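Local coordinates for diacylglycerol lipase (Aspergillus oryzae, PDB 5XK2), which probably hydrolyses the ester bonds of mono- and diacylglycerols, as a class 3 lipase of the alpha/beta-hydrolase fold, at residues A[191-196]-A[244-249]. Numbering follows the deposited sequence.
Sequences FITNQG and DGYVNF
Tyr246 reaches Thr193, near the end of helix 186-195, from the loop that leaves strand 240-243, the outermost strand on its side of the central mixed sheet of this alpha/beta-hydrolase fold. The two side chains approach from opposite directions, and their contact is mainly van der Waals. Thr193 OG1 meets the rim of the ring almost in its plane, 3.3 Å from Tyr246 CE1, while the methyl CG2 sits 3.5 Å from Tyr246 OH. The ring gives tyrosine the length to cross the 8.8 Å between Thr193 CA and Tyr246 CA, and its hydroxyl end suits a partly exposed place.

The polar groups form no hydrogen bond across the contact. With chi1 at -66°, Thr193 keeps OG1 beside its backbone N, where it bonds to Ala189 O one turn back and to Ser222 N of a second loop, and turns the methyl to the phenol oxygen. Asn194 ND2 stops 3.7 Å from Tyr246 OH, too poorly placed to bond it, and makes a weak hydrogen bond to Glu190 O.

Within the loop, Asn248 ND2 donates to Asp244 O at 2.8 Å, bridging the residues that flank Tyr246, whose backbone is hydrogen-bonded to His220. Gly245, lacking a side chain, accommodates a phi of 108°.

This small surface contact, resting on van der Waals touches, probably adds little directional hold between helix and loop.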
ATOM      1  N   PHE A 191      13.097 -25.167 -12.417  1.00  9.20           N
ATOM      2  CA  PHE A 191      12.129 -25.895 -13.231  1.00 11.29           C
ATOM      3  C   PHE A 191      11.375 -24.970 -14.192  1.00  9.81           C
ATOM      4  O   PHE A 191      11.293 -25.252 -15.396  1.00 10.92           O
ATOM      5  CB  PHE A 191      11.147 -26.635 -12.314  1.00 12.79           C
ATOM      6  CG  PHE A 191      10.109 -27.441 -13.045  1.00 10.36           C
ATOM      7  CD1 PHE A 191      10.456 -28.586 -13.741  1.00 15.68           C
ATOM      8  CD2 PHE A 191       8.780 -27.059 -13.014  1.00 10.72           C
ATOM      9  CE1 PHE A 191       9.486 -29.340 -14.403  1.00 20.30           C
ATOM     10  CE2 PHE A 191       7.804 -27.800 -13.680  1.00 13.54           C
ATOM     11  CZ  PHE A 191       8.156 -28.935 -14.375  1.00 14.69           C
ATOM     12  N   ILE A 192      10.839 -23.867 -13.669  1.00  8.47           N
ATOM     13  CA  ILE A 192      10.053 -22.956 -14.507  1.00  7.72           C
ATOM     14  C   ILE A 192      10.939 -22.329 -15.584  1.00  7.19           C
ATOM     15  O   ILE A 192      10.578 -22.270 -16.756  1.00 10.06           O
ATOM     16  CB  ILE A 192       9.376 -21.868 -13.657  1.00  8.12           C
ATOM     17  CG1 ILE A 192       8.406 -22.521 -12.659  1.00 12.35           C
ATOM     18  CG2 ILE A 192       8.679 -20.846 -14.574  1.00 10.91           C
ATOM     19  CD1 ILE A 192       7.736 -21.525 -11.715  1.00 10.80           C
ATOM     20  N   THR A 193      12.122 -21.880 -15.174  1.00  8.86           N
ATOM     21  CA  THR A 193      13.085 -21.284 -16.092  1.00  8.42           C
ATOM     22  C   THR A 193      13.369 -22.203 -17.277  1.00  8.04           C
ATOM     23  O   THR A 193      13.379 -21.782 -18.433  1.00  8.45           O
ATOM     24  CB  THR A 193      14.401 -20.967 -15.327  1.00 10.52           C
ATOM     25  OG1 THR A 193      14.120 -19.951 -14.360  1.00  8.98           O
ATOM     26  CG2 THR A 193      15.532 -20.504 -16.270  1.00  9.53           C
ATOM     27  N   ASN A 194      13.606 -23.483 -16.990  1.00  9.73           N
ATOM     28  CA  ASN A 194      13.970 -24.379 -18.066  1.00  7.84           C
ATOM     29  C   ASN A 194      12.778 -24.893 -18.874  1.00  9.43           C
ATOM     30  O   ASN A 194      12.962 -25.556 -19.890  1.00 12.76           O
ATOM     31  CB  ASN A 194      14.802 -25.526 -17.498  1.00  8.57           C
ATOM     32  CG  ASN A 194      16.214 -25.067 -17.180  1.00 10.64           C
ATOM     33  OD1 ASN A 194      16.906 -24.602 -18.064  1.00 16.30           O
ATOM     34  ND2 ASN A 194      16.621 -25.173 -15.926  1.00 13.43           N
ATOM     35  N   GLN A 195      11.564 -24.513 -18.484  1.00  9.63           N
ATOM     36  CA  GLN A 195      10.418 -24.703 -19.377  1.00  8.26           C
ATOM     37  C   GLN A 195      10.483 -23.755 -20.574  1.00 10.74           C
ATOM     38  O   GLN A 195       9.873 -24.007 -21.624  1.00 13.00           O
ATOM     39  CB  GLN A 195       9.098 -24.473 -18.627  1.00  8.67           C
ATOM     40  CG  GLN A 195       8.775 -25.521 -17.578  1.00 10.15           C
ATOM     41  CD  GLN A 195       7.519 -25.166 -16.786  1.00  9.65           C
ATOM     42  OE1 GLN A 195       7.273 -23.997 -16.467  1.00  9.94           O
ATOM     43  NE2 GLN A 195       6.720 -26.180 -16.469  1.00 10.81           N
ATOM     44  N   GLY A 196      11.200 -22.645 -20.410  1.00  9.53           N
ATOM     45  CA  GLY A 196      11.300 -21.649 -21.457  1.00  8.34           C
ATOM     46  C   GLY A 196      10.047 -20.806 -21.620  1.00 11.39           C
ATOM     47  O   GLY A 196       9.065 -20.989 -20.888  1.00 10.36           O
ATOM     48  N   ASP A 244      20.476 -13.148 -16.904  1.00 12.04           N
ATOM     49  CA  ASP A 244      20.035 -14.468 -16.446  1.00 12.43           C
ATOM     50  C   ASP A 244      20.645 -14.813 -15.088  1.00 15.23           C
ATOM     51  O   ASP A 244      21.430 -14.035 -14.538  1.00 16.01           O
ATOM     52  CB  ASP A 244      20.285 -15.559 -17.504  1.00 16.73           C
ATOM     53  CG  ASP A 244      21.729 -15.756 -17.860  1.00 22.34           C
ATOM     54  OD1 ASP A 244      22.603 -15.020 -17.365  1.00 25.64           O
ATOM     55  OD2 ASP A 244      21.980 -16.672 -18.682  1.00 19.62           O
ATOM     56  N   GLY A 245      20.259 -15.967 -14.539  1.00 16.90           N
ATOM     57  CA  GLY A 245      20.603 -16.349 -13.165  1.00 17.75           C
ATOM     58  C   GLY A 245      19.407 -16.281 -12.231  1.00 14.62           C
ATOM     59  O   GLY A 245      18.476 -15.524 -12.472  1.00 16.61           O
ATOM     60  N   TYR A 246      19.420 -17.074 -11.153  1.00 16.99           N
ATOM     61  CA  TYR A 246      18.262 -17.140 -10.249  1.00 17.31           C
ATOM     62  C   TYR A 246      18.269 -16.020  -9.201  1.00 19.27           C
ATOM     63  O   TYR A 246      17.229 -15.618  -8.645  1.00 18.81           O
ATOM     64  CB  TYR A 246      18.220 -18.529  -9.619  1.00 23.82           C
ATOM     65  CG  TYR A 246      18.104 -19.543 -10.735  1.00 19.54           C
ATOM     66  CD1 TYR A 246      16.920 -19.649 -11.438  1.00 18.06           C
ATOM     67  CD2 TYR A 246      19.185 -20.336 -11.127  1.00 18.04           C
ATOM     68  CE1 TYR A 246      16.774 -20.521 -12.482  1.00 16.10           C
ATOM     69  CE2 TYR A 246      19.050 -21.246 -12.196  1.00 15.97           C
ATOM     70  CZ  TYR A 246      17.816 -21.321 -12.853  1.00 14.30           C
ATOM     71  OH  TYR A 246      17.556 -22.166 -13.906  1.00 10.54           O
ATOM     72  N   VAL A 247      19.466 -15.505  -8.980  1.00 11.98           N
ATOM     73  CA  VAL A 247      19.701 -14.317  -8.183  1.00 10.32           C
ATOM     74  C   VAL A 247      20.685 -13.506  -8.995  1.00 13.23           C
ATOM     75  O   VAL A 247      21.741 -14.020  -9.373  1.00 15.75           O
ATOM     76  CB  VAL A 247      20.268 -14.637  -6.802  1.00 16.81           C
ATOM     77  CG1 VAL A 247      20.472 -13.336  -6.003  1.00 15.35           C
ATOM     78  CG2 VAL A 247      19.325 -15.590  -6.067  1.00 16.54           C
ATOM     79  N   ASN A 248      20.334 -12.273  -9.329  1.00  9.93           N
ATOM     80  CA  ASN A 248      21.249 -11.444 -10.118  1.00  9.57           C
ATOM     81  C   ASN A 248      21.286 -10.054  -9.539  1.00 10.91           C
ATOM     82  O   ASN A 248      20.251  -9.392  -9.468  1.00 13.28           O
ATOM     83  CB  ASN A 248      20.823 -11.407 -11.595  1.00  8.68           C
ATOM     84  CG  ASN A 248      21.905 -10.825 -12.511  1.00 12.68           C
ATOM     85  OD1 ASN A 248      22.441  -9.756 -12.247  1.00 13.12           O
ATOM     86  ND2 ASN A 248      22.216 -11.528 -13.593  1.00 11.64           N
ATOM     87  N   PHE A 249      22.455  -9.616  -9.092  1.00  9.48           N
ATOM     88  CA  PHE A 249      22.536  -8.326  -8.413  1.00  8.91           C
ATOM     89  C   PHE A 249      22.711  -7.133  -9.353  1.00 11.77           C
ATOM     90  O   PHE A 249      22.823  -5.985  -8.887  1.00 12.39           O
ATOM     91  CB  PHE A 249      23.697  -8.346  -7.404  1.00 11.02           C
ATOM     92  CG  PHE A 249      23.557  -9.392  -6.338  1.00 13.42           C
ATOM     93  CD1 PHE A 249      22.364  -9.537  -5.645  1.00 19.73           C
ATOM     94  CD2 PHE A 249      24.605 -10.241  -6.046  1.00 18.77           C
ATOM     95  CE1 PHE A 249      22.227 -10.513  -4.653  1.00 21.43           C
ATOM     96  CE2 PHE A 249      24.469 -11.222  -5.050  1.00 22.37           C
ATOM     97  CZ  PHE A 249      23.275 -11.352  -4.364  1.00 22.68           C
TER